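Local coordinates for beta-lactamase (Klebsiella pneumoniae, PDB 6HUH), which probably hydrolyses beta-lactam antibiotics to substituted beta-amino acids, as a class D enzyme that makes its host resistant to these drugs, at residues Ser64-Asp69 / Thr110-Ala115; Leu72-Phe77 / Thr91-Arg96; Leu85-Gln90 / Met98-Ile103. All blocks are in the same frame, centred on the assembly; numbering follows the deposited sequence.

The three contacts follow one excursion of the chain, from the end of helix 56-64 to helix 103-113. Contact 1 closes it at the outside, and contacts 2 and 3 are nested within. Contacts 1 and 2, with centres about 13 Å apart, share an apolar seam where Phe66 CZ lies 3.6 Å from Leu75 CD1. Contacts 2 and 3 are closer, with centres about 10 Å apart, and both use helix 94-99; contacts 1 and 3 do not touch, their centres being about 19 Å apart. Only contact 3 reaches the active site: the side chain of Ser101 comes within about 3 Å of that of Ser51, the predicted acylated serine, and binds a sulfate.

Contact 1 (Ser64-Asp69 / Thr110-Ala115)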
loop_
_atom_site.group_PDB
_atom_site.type_symbol
_atom_site.label_atom_id
_atom_site.label_comp_id
_atom_site.label_asym_id
_atom_site.label_seq_id
_atom_site.Cartn_x
_atom_site.Cartn_y
_atom_site.Cartn_z
ATOM N N SER A 64 -5.731 -20.520 6.823
ATOM C CA SER A 64 -7.074 -21.044 6.642
ATOM C C SER A 64 -7.624 -20.778 5.247
ATOM O O SER A 64 -8.450 -21.549 4.770
ATOM C CB SER A 64 -8.007 -20.506 7.720
ATOM O OG SER A 64 -8.022 -19.090 7.749
ATOM N N GLY A 65 -7.147 -19.718 4.592
ATOM C CA GLY A 65 -7.577 -19.369 3.246
ATOM C C GLY A 65 -8.539 -18.203 3.161
ATOM O O GLY A 65 -9.009 -17.883 2.062
ATOM N N PHE A 66 -8.843 -17.556 4.312
ATOM C CA PHE A 66 -9.714 -16.386 4.354
ATOM C C PHE A 66 -9.070 -15.252 3.576
ATOM O O PHE A 66 -9.751 -14.549 2.819
ATOM C CB PHE A 66 -9.961 -15.917 5.791
ATOM C CG PHE A 66 -10.931 -14.758 5.817
ATOM C CD1 PHE A 66 -12.277 -14.951 5.531
ATOM C CD2 PHE A 66 -10.489 -13.468 6.048
ATOM C CE1 PHE A 66 -13.176 -13.890 5.548
ATOM C CE2 PHE A 66 -11.385 -12.396 6.024
ATOM C CZ PHE A 66 -12.724 -12.620 5.783
ATOM N N LEU A 67 -7.768 -15.042 3.817
ATOM C CA LEU A 67 -6.973 -14.027 3.145
ATOM C C LEU A 67 -6.265 -14.732 2.014
ATOM O O LEU A 67 -5.727 -15.831 2.211
ATOM C CB LEU A 67 -5.982 -13.373 4.117
ATOM C CG LEU A 67 -6.564 -12.750 5.381
ATOM C CD1 LEU A 67 -5.463 -12.368 6.322
ATOM C CD2 LEU A 67 -7.492 -11.563 5.073
ATOM N N VAL A 68 -6.348 -14.154 0.808
ATOM C CA VAL A 68 -5.795 -14.748 -0.411
ATOM C C VAL A 68 -4.358 -14.309 -0.599
ATOM O O VAL A 68 -3.468 -15.153 -0.736
ATOM C CB VAL A 68 -6.680 -14.438 -1.649
ATOM C CG1 VAL A 68 -6.059 -14.979 -2.939
ATOM C CG2 VAL A 68 -8.086 -14.974 -1.457
ATOM N N ASP A 69 -4.154 -12.980 -0.637
ATOM C CA ASP A 69 -2.866 -12.306 -0.777
ATOM C C ASP A 69 -2.961 -10.908 -0.186
ATOM O O ASP A 69 -3.767 -10.687 0.702
ATOM C CB ASP A 69 -2.353 -12.311 -2.246
ATOM C CG ASP A 69 -3.302 -11.794 -3.306
ATOM O OD1 ASP A 69 -4.098 -10.881 -3.000
ATOM O OD2 ASP A 69 -3.209 -12.260 -4.456
ATOM N N THR A 110 -12.340 -13.286 12.055
ATOM C CA THR A 110 -12.631 -14.132 13.230
ATOM C C THR A 110 -14.016 -14.783 13.157
ATOM O O THR A 110 -14.112 -15.974 13.445
ATOM C CB THR A 110 -12.402 -13.401 14.558
ATOM O OG1 THR A 110 -13.286 -12.283 14.683
ATOM C CG2 THR A 110 -10.946 -12.980 14.763
ATOM N N GLU A 111 -15.066 -14.027 12.719
ATOM C CA GLU A 111 -16.446 -14.543 12.558
ATOM C C GLU A 111 -16.489 -15.718 11.567
ATOM O O GLU A 111 -17.272 -16.652 11.749
ATOM C CB GLU A 111 -17.401 -13.442 12.074
ATOM C CG GLU A 111 -17.928 -12.542 13.182
ATOM C CD GLU A 111 -18.763 -11.359 12.719
ATOM O OE1 GLU A 111 -18.636 -10.270 13.327
ATOM O OE2 GLU A 111 -19.551 -11.521 11.758
ATOM N N TRP A 112 -15.629 -15.653 10.532
ATOM C CA TRP A 112 -15.439 -16.662 9.501
ATOM C C TRP A 112 -14.672 -17.888 10.033
ATOM O O TRP A 112 -14.934 -19.000 9.578
ATOM C CB TRP A 112 -14.697 -16.043 8.308
ATOM C CG TRP A 112 -14.459 -17.002 7.181
ATOM C CD1 TRP A 112 -15.269 -17.224 6.111
ATOM C CD2 TRP A 112 -13.335 -17.878 7.025
ATOM N NE1 TRP A 112 -14.728 -18.190 5.301
ATOM C CE2 TRP A 112 -13.537 -18.608 5.835
ATOM C CE3 TRP A 112 -12.170 -18.113 7.771
ATOM C CZ2 TRP A 112 -12.624 -19.570 5.383
ATOM C CZ3 TRP A 112 -11.266 -19.062 7.323
ATOM C CH2 TRP A 112 -11.497 -19.780 6.146
ATOM N N LEU A 113 -13.679 -17.684 10.928
ATOM C CA LEU A 113 -12.874 -18.784 11.482
ATOM C C LEU A 113 -13.675 -19.638 12.448
ATOM O O LEU A 113 -13.585 -20.876 12.416
ATOM C CB LEU A 113 -11.654 -18.242 12.230
ATOM C CG LEU A 113 -10.353 -18.098 11.470
ATOM C CD1 LEU A 113 -9.392 -17.276 12.281
ATOM C CD2 LEU A 113 -9.711 -19.444 11.196
ATOM N N GLY A 114 -14.420 -18.953 13.314
ATOM C CA GLY A 114 -15.185 -19.563 14.383
ATOM C C GLY A 114 -14.354 -19.499 15.636
ATOM O O GLY A 114 -13.123 -19.454 15.558
ATOM N N ALA A 115 -15.017 -19.478 16.798
ATOM C CA ALA A 115 -14.350 -19.370 18.093
ATOM C C ALA A 115 -13.444 -20.563 18.408
ATOM O O ALA A 115 -12.425 -20.379 19.068
ATOM C CB ALA A 115 -15.375 -19.166 19.185
#
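Phe66 lies across one face of the Trp112 indole, and this pair of aromatic residues makes up most of the contact. The two side chains run past each other in opposite directions. CB of Phe66 stands over the six-membered ring, 3.9 Å from its centroid and 20° off the normal, in a CH-pi contact. Further along, CD1 of Phe66 reaches CG of Trp112 at 3.4 Å. The phenyl ring is inclined by 48° to the five-membered ring, with centroids 4.8 Å apart, so the aromatic pairing is oblique. Both residues hold CG anti to the backbone N, beside the carbonyl carbon, which swings the rings into this sliding overlap, with Phe66 CD1 above the indole.

Ser64 approaches the other end of the indole, at its edge: its CB is in the ring plane, and OG lies 3.3 Å from CZ3 of Trp112. A small residue suits this position, and its hydroxyl is already engaged, hydrogen-bonded to the carbonyl of Met60 one helical turn back. OG also lies 3.9 Å from CD2 of Leu113. Between Ser64 and Phe66, Gly65 takes a positive phi of 104°, where a side chain would collide with the preceding carbonyl; the chain can thus leave the helix and bring Phe66 over the indole.

The contact joins the C-terminal end of helix 56-64 to that of helix 103-113, while Arg117 and Tyr121 of helix 115-124 pack against Ser64.

Contact 2 (Leu72-Phe77 / Thr91-Arg96); sequences LPALPF and TTTPSR
Leu75 and Thr92 pair through their backbones as an antiparallel hydrogen-bonded pair. Thr92 N donates to Leu75 O at 3.0 Å, with an N-H...O angle of 149°. The return bond, from Leu75 N to Thr92 O, is also 3.0 Å long but is bent and weak. Two CA-H...O contacts, each 3.4 Å long, supplement them: Ala74 CA meets Thr92 O, and Thr91 CA meets Leu75 O, so each bridging carbonyl serves two partners.

Pro73 and Pro94, where the next such pair would fall, have no N-H to offer, which suits a pairing that goes no further. Other groups take up nearby carbonyls: Tyr105 OH bonds Pro73 O, and Arg108 NH2 bonds Pro76 O. Asp69 OD1 accepts from Leu72 N.

The side chains add modest apolar contact. With Thr91 OG1 beside the backbone N (chi1 -65°), CG2 falls anti to that N, 3.7 Å from Ala74 CB, where a small residue fits. Separately, Pro94 CG packs 3.4 Å from the carbonyl Leu72 O.

This is a single beta bridge between two loops rather than a sheet. It ties the 72-77 loop to the chain entering helix 94-99, with Thr93 at the N-cap position and Pro94 in the first turn, a common place for proline, within the helical region of the class D beta-lactamase fold.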
loop_
_atom_site.group_PDB
_atom_site.type_symbol
_atom_site.label_atom_id
_atom_site.label_comp_id
_atom_site.label_asym_id
_atom_site.label_seq_id
_atom_site.Cartn_x
_atom_site.Cartn_y
_atom_site.Cartn_z
ATOM N N LEU A 72 -6.262 -9.325 -1.892
ATOM C CA LEU A 72 -7.514 -10.042 -1.702
ATOM C C LEU A 72 -7.663 -10.752 -0.376
ATOM O O LEU A 72 -6.679 -11.266 0.164
ATOM C CB LEU A 72 -7.718 -11.014 -2.853
ATOM C CG LEU A 72 -8.071 -10.342 -4.173
ATOM C CD1 LEU A 72 -7.233 -10.893 -5.288
ATOM C CD2 LEU A 72 -9.564 -10.449 -4.464
ATOM N N PRO A 73 -8.900 -10.791 0.184
ATOM C CA PRO A 73 -10.153 -10.187 -0.317
ATOM C C PRO A 73 -10.307 -8.685 -0.025
ATOM O O PRO A 73 -9.805 -8.181 0.978
ATOM C CB PRO A 73 -11.215 -11.012 0.389
ATOM C CG PRO A 73 -10.590 -11.321 1.739
ATOM C CD PRO A 73 -9.107 -11.449 1.495
ATOM N N ALA A 74 -10.978 -7.966 -0.925
ATOM C CA ALA A 74 -11.260 -6.548 -0.747
ATOM C C ALA A 74 -12.681 -6.470 -0.169
ATOM O O ALA A 74 -13.674 -6.470 -0.910
ATOM C CB ALA A 74 -11.165 -5.819 -2.081
ATOM N N LEU A 75 -12.781 -6.516 1.160
ATOM C CA LEU A 75 -14.090 -6.518 1.820
ATOM C C LEU A 75 -14.691 -5.107 1.999
ATOM O O LEU A 75 -13.982 -4.202 2.435
ATOM C CB LEU A 75 -14.058 -7.283 3.159
ATOM C CG LEU A 75 -13.500 -8.731 3.170
ATOM C CD1 LEU A 75 -13.512 -9.296 4.576
ATOM C CD2 LEU A 75 -14.274 -9.667 2.232
ATOM N N PRO A 76 -15.986 -4.884 1.665
ATOM C CA PRO A 76 -16.560 -3.541 1.842
ATOM C C PRO A 76 -16.981 -3.216 3.280
ATOM O O PRO A 76 -17.360 -4.108 4.046
ATOM C CB PRO A 76 -17.781 -3.575 0.931
ATOM C CG PRO A 76 -18.230 -4.995 0.965
ATOM C CD PRO A 76 -16.978 -5.821 1.086
ATOM N N PHE A 77 -16.975 -1.920 3.622
ATOM C CA PHE A 77 -17.442 -1.415 4.914
ATOM C C PHE A 77 -18.979 -1.517 4.930
ATOM O O PHE A 77 -19.619 -1.215 3.926
ATOM C CB PHE A 77 -17.005 0.051 5.078
ATOM C CG PHE A 77 -17.534 0.740 6.317
ATOM C CD1 PHE A 77 -16.889 0.597 7.545
ATOM C CD2 PHE A 77 -18.650 1.571 6.250
ATOM C CE1 PHE A 77 -17.361 1.258 8.682
ATOM C CE2 PHE A 77 -19.131 2.214 7.396
ATOM C CZ PHE A 77 -18.485 2.054 8.601
ATOM N N THR A 91 -13.565 0.245 1.397
ATOM C CA THR A 91 -13.228 -1.145 1.075
ATOM C C THR A 91 -11.775 -1.406 1.513
ATOM O O THR A 91 -10.867 -0.691 1.076
ATOM C CB THR A 91 -13.476 -1.413 -0.431
ATOM O OG1 THR A 91 -14.868 -1.287 -0.706
ATOM C CG2 THR A 91 -13.003 -2.784 -0.876
ATOM N N THR A 92 -11.557 -2.377 2.411
ATOM C CA THR A 92 -10.191 -2.646 2.844
ATOM C C THR A 92 -9.701 -4.002 2.319
ATOM O O THR A 92 -10.484 -4.920 2.102
ATOM C CB THR A 92 -10.014 -2.458 4.363
ATOM O OG1 THR A 92 -10.865 -3.366 5.026
ATOM C CG2 THR A 92 -10.334 -1.034 4.832
ATOM N N THR A 93 -8.408 -4.064 2.036
ATOM C CA THR A 93 -7.672 -5.226 1.548
ATOM C C THR A 93 -6.724 -5.639 2.696
ATOM O O THR A 93 -6.578 -4.845 3.633
ATOM C CB THR A 93 -6.897 -4.870 0.249
ATOM O OG1 THR A 93 -5.805 -4.003 0.540
ATOM C CG2 THR A 93 -7.758 -4.227 -0.793
ATOM N N PRO A 94 -6.033 -6.819 2.676
ATOM C CA PRO A 94 -5.139 -7.160 3.807
ATOM C C PRO A 94 -3.970 -6.185 4.013
ATOM O O PRO A 94 -3.453 -6.078 5.116
ATOM C CB PRO A 94 -4.670 -8.578 3.463
ATOM C CG PRO A 94 -5.706 -9.106 2.537
ATOM C CD PRO A 94 -6.086 -7.935 1.705
ATOM N N SER A 95 -3.576 -5.460 2.949
ATOM C CA SER A 95 -2.497 -4.460 2.932
ATOM C C SER A 95 -2.937 -3.173 3.649
ATOM O O SER A 95 -2.170 -2.585 4.416
ATOM C CB SER A 95 -2.085 -4.163 1.487
ATOM O OG SER A 95 -0.973 -3.287 1.420
ATOM N N ARG A 96 -4.176 -2.753 3.375
ATOM C CA ARG A 96 -4.848 -1.584 3.935
ATOM C C ARG A 96 -5.284 -1.871 5.390
ATOM O O ARG A 96 -5.368 -0.945 6.192
ATOM C CB ARG A 96 -6.050 -1.216 3.039
ATOM C CG ARG A 96 -6.752 0.061 3.439
ATOM C CD ARG A 96 -7.804 0.462 2.438
ATOM N NE ARG A 96 -8.661 1.529 2.965
ATOM C CZ ARG A 96 -8.435 2.828 2.792
ATOM N NH1 ARG A 96 -7.370 3.239 2.116
ATOM N NH2 ARG A 96 -9.274 3.724 3.293
#

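Contact 3 (Leu85-Gln90 / Met98-Ile103). With SO4 (sulfate ion), chain C.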
loop_
_atom_site.group_PDB
_atom_site.type_symbol
_atom_site.label_atom_id
_atom_site.label_comp_id
_atom_site.label_asym_id
_atom_site.label_seq_id
_atom_site.Cartn_x
_atom_site.Cartn_y
_atom_site.Cartn_z
ATOM N N LEU A 85 -12.025 5.691 13.069
ATOM C CA LEU A 85 -11.067 6.367 12.197
ATOM C C LEU A 85 -11.698 6.529 10.818
ATOM O O LEU A 85 -12.339 5.584 10.351
ATOM C CB LEU A 85 -9.742 5.579 12.082
ATOM C CG LEU A 85 -8.798 5.587 13.303
ATOM C CD1 LEU A 85 -7.693 4.551 13.139
ATOM C CD2 LEU A 85 -8.178 6.971 13.540
ATOM N N PRO A 86 -11.531 7.697 10.144
ATOM C CA PRO A 86 -12.135 7.872 8.798
ATOM C C PRO A 86 -11.641 6.887 7.721
ATOM O O PRO A 86 -12.407 6.542 6.821
ATOM C CB PRO A 86 -11.781 9.322 8.430
ATOM C CG PRO A 86 -11.396 9.986 9.719
ATOM C CD PRO A 86 -10.802 8.911 10.572
ATOM N N GLU A 87 -10.372 6.426 7.828
ATOM C CA GLU A 87 -9.720 5.487 6.900
ATOM C C GLU A 87 -10.338 4.059 6.918
ATOM O O GLU A 87 -10.063 3.247 6.022
ATOM C CB GLU A 87 -8.184 5.424 7.090
ATOM C CG GLU A 87 -7.527 6.241 8.195
ATOM C CD GLU A 87 -7.430 7.742 7.999
ATOM O OE1 GLU A 87 -8.470 8.424 8.150
ATOM O OE2 GLU A 87 -6.295 8.250 7.873
ATOM N N TRP A 88 -11.167 3.771 7.938
ATOM C CA TRP A 88 -11.875 2.510 8.096
ATOM C C TRP A 88 -13.141 2.484 7.238
ATOM O O TRP A 88 -13.639 1.406 6.933
ATOM C CB TRP A 88 -12.289 2.327 9.564
ATOM C CG TRP A 88 -11.198 2.004 10.555
ATOM C CD1 TRP A 88 -9.858 1.924 10.324
ATOM C CD2 TRP A 88 -11.383 1.732 11.944
ATOM N NE1 TRP A 88 -9.196 1.618 11.488
ATOM C CE2 TRP A 88 -10.107 1.498 12.500
ATOM C CE3 TRP A 88 -12.505 1.673 12.782
ATOM C CZ2 TRP A 88 -9.924 1.196 13.855
ATOM C CZ3 TRP A 88 -12.324 1.382 14.121
ATOM C CH2 TRP A 88 -11.045 1.164 14.651
ATOM N N LYS A 89 -13.670 3.665 6.871
ATOM C CA LYS A 89 -14.938 3.851 6.153
ATOM C C LYS A 89 -14.990 3.329 4.686
ATOM O O LYS A 89 -16.068 3.389 4.093
ATOM C CB LYS A 89 -15.379 5.328 6.210
ATOM C CG LYS A 89 -15.833 5.810 7.588
ATOM C CD LYS A 89 -17.341 5.681 7.766
ATOM C CE LYS A 89 -17.954 6.843 8.512
ATOM N NZ LYS A 89 -19.447 6.794 8.491
ATOM N N GLN A 90 -13.893 2.786 4.112
ATOM C CA GLN A 90 -13.972 2.254 2.743
ATOM C C GLN A 90 -13.639 0.768 2.643
ATOM O O GLN A 90 -13.508 0.099 3.663
ATOM C CB GLN A 90 -13.132 3.078 1.748
ATOM C CG GLN A 90 -13.980 3.772 0.639
ATOM C CD GLN A 90 -14.590 2.866 -0.431
ATOM O OE1 GLN A 90 -15.688 2.313 -0.278
ATOM N NE2 GLN A 90 -13.946 2.786 -1.587
ATOM N N MET A 98 -3.633 -3.842 7.684
ATOM C CA MET A 98 -2.428 -3.684 8.487
ATOM C C MET A 98 -2.079 -2.217 8.683
ATOM O O MET A 98 -1.828 -1.793 9.820
ATOM C CB MET A 98 -1.253 -4.452 7.854
ATOM C CG MET A 98 -1.387 -5.943 7.964
ATOM S SD MET A 98 -1.586 -6.496 9.679
ATOM C CE MET A 98 -1.030 -8.133 9.538
ATOM N N THR A 99 -2.118 -1.441 7.574
ATOM C CA THR A 99 -1.784 -0.019 7.503
ATOM C C THR A 99 -2.658 0.839 8.457
ATOM O O THR A 99 -2.116 1.370 9.430
ATOM C CB THR A 99 -1.794 0.454 6.032
ATOM O OG1 THR A 99 -0.872 -0.354 5.286
ATOM C CG2 THR A 99 -1.389 1.909 5.876
ATOM N N TYR A 100 -3.978 0.932 8.217
ATOM C CA TYR A 100 -4.889 1.762 9.019
ATOM C C TYR A 100 -5.538 1.005 10.222
ATOM O O TYR A 100 -6.496 1.521 10.817
ATOM C CB TYR A 100 -5.937 2.443 8.112
ATOM C CG TYR A 100 -5.299 3.035 6.876
ATOM C CD1 TYR A 100 -4.686 4.285 6.913
ATOM C CD2 TYR A 100 -5.219 2.309 5.696
ATOM C CE1 TYR A 100 -4.031 4.800 5.797
ATOM C CE2 TYR A 100 -4.570 2.815 4.575
ATOM C CZ TYR A 100 -3.967 4.055 4.633
ATOM O OH TYR A 100 -3.313 4.520 3.521
ATOM N N SER A 101 -4.971 -0.181 10.615
ATOM C CA SER A 101 -5.446 -1.003 11.745
ATOM C C SER A 101 -6.982 -1.087 11.772
ATOM O O SER A 101 -7.633 -0.672 12.738
ATOM C CB SER A 101 -4.902 -0.486 13.078
ATOM O OG SER A 101 -3.520 -0.750 13.244
ATOM N N VAL A 102 -7.548 -1.586 10.666
ATOM C CA VAL A 102 -8.986 -1.732 10.459
ATOM C C VAL A 102 -9.488 -2.902 11.295
ATOM O O VAL A 102 -9.249 -4.067 10.958
ATOM C CB VAL A 102 -9.362 -1.843 8.965
ATOM C CG1 VAL A 102 -10.820 -1.481 8.749
ATOM C CG2 VAL A 102 -8.458 -0.964 8.104
ATOM N N ILE A 103 -10.159 -2.574 12.413
ATOM C CA ILE A 103 -10.643 -3.574 13.353
ATOM C C ILE A 103 -11.794 -4.388 12.798
ATOM O O ILE A 103 -11.843 -5.584 13.075
ATOM C CB ILE A 103 -10.956 -2.990 14.751
ATOM C CG1 ILE A 103 -12.208 -2.112 14.749
ATOM C CG2 ILE A 103 -9.734 -2.255 15.336
ATOM C CD1 ILE A 103 -12.757 -1.795 16.121
HETATM S S SO4 C . -2.770 1.801 15.762
HETATM O O1 SO4 C . -4.049 2.434 15.426
HETATM O O2 SO4 C . -2.003 2.651 16.675
HETATM O O3 SO4 C . -3.037 0.534 16.419
HETATM O O4 SO4 C . -2.000 1.577 14.539
#
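Trp88 is the centre of this contact, its indole lying against the turn Tyr100-Ile103. CG of Trp88 stands beside the backbone N and anti to the carbonyl carbon (chi1 -73°), which carries the indole across to that backbone. The ring N-H is used at its edge: NE1 donates to Tyr100 O at 2.8 Å, with an N-H...O angle of 150°, and the acceptor lies in the indole plane. Ser101 O is also near NE1, at 3.0 Å. Over one face of the indole sits Val102, whose CA is 3.9 Å from the centroid of the five-membered ring in a CH-pi contact, while CG1 reaches Trp88 CD1 at the same distance. Ile103 meets the far end of the six-membered ring, CG1 coming to 3.5 Å from CH2. CB of Leu85, from the same segment as Trp88, lies over the rim of the opposite face. A tryptophan suits the place because one side chain offers both a donor for a backbone carbonyl and a broad apolar surface.

Ser101-Val102-Ile103 matches the Ser-X-Val motif of class D beta-lactamases, here with isoleucine third; the NE1 bond and the packing on Val102 and Ile103 are consistent with the indole holding this motif's backbone in place. The Ser101 side chain lies close to that of Ser51; its OG is hydrogen-bonded to Lys197 NZ and to sulfate O4 at 3.1 Å. The sulfate, probably from the crystallisation liquor, is held also by Thr198 and Ser246. Lys197 NZ further bonds Met98 O, linking the end of helix 94-99 to the strand 192-201.

Glu87 flanks Tyr100: its CB and CG lie 3.7 Å from Tyr100 CD1, and the two side chains cross at about a right angle. Behind Trp88, its carbonyl accepts from Trp104 NE1, and Arg96 NH2 makes a weak bond to Glu87 O.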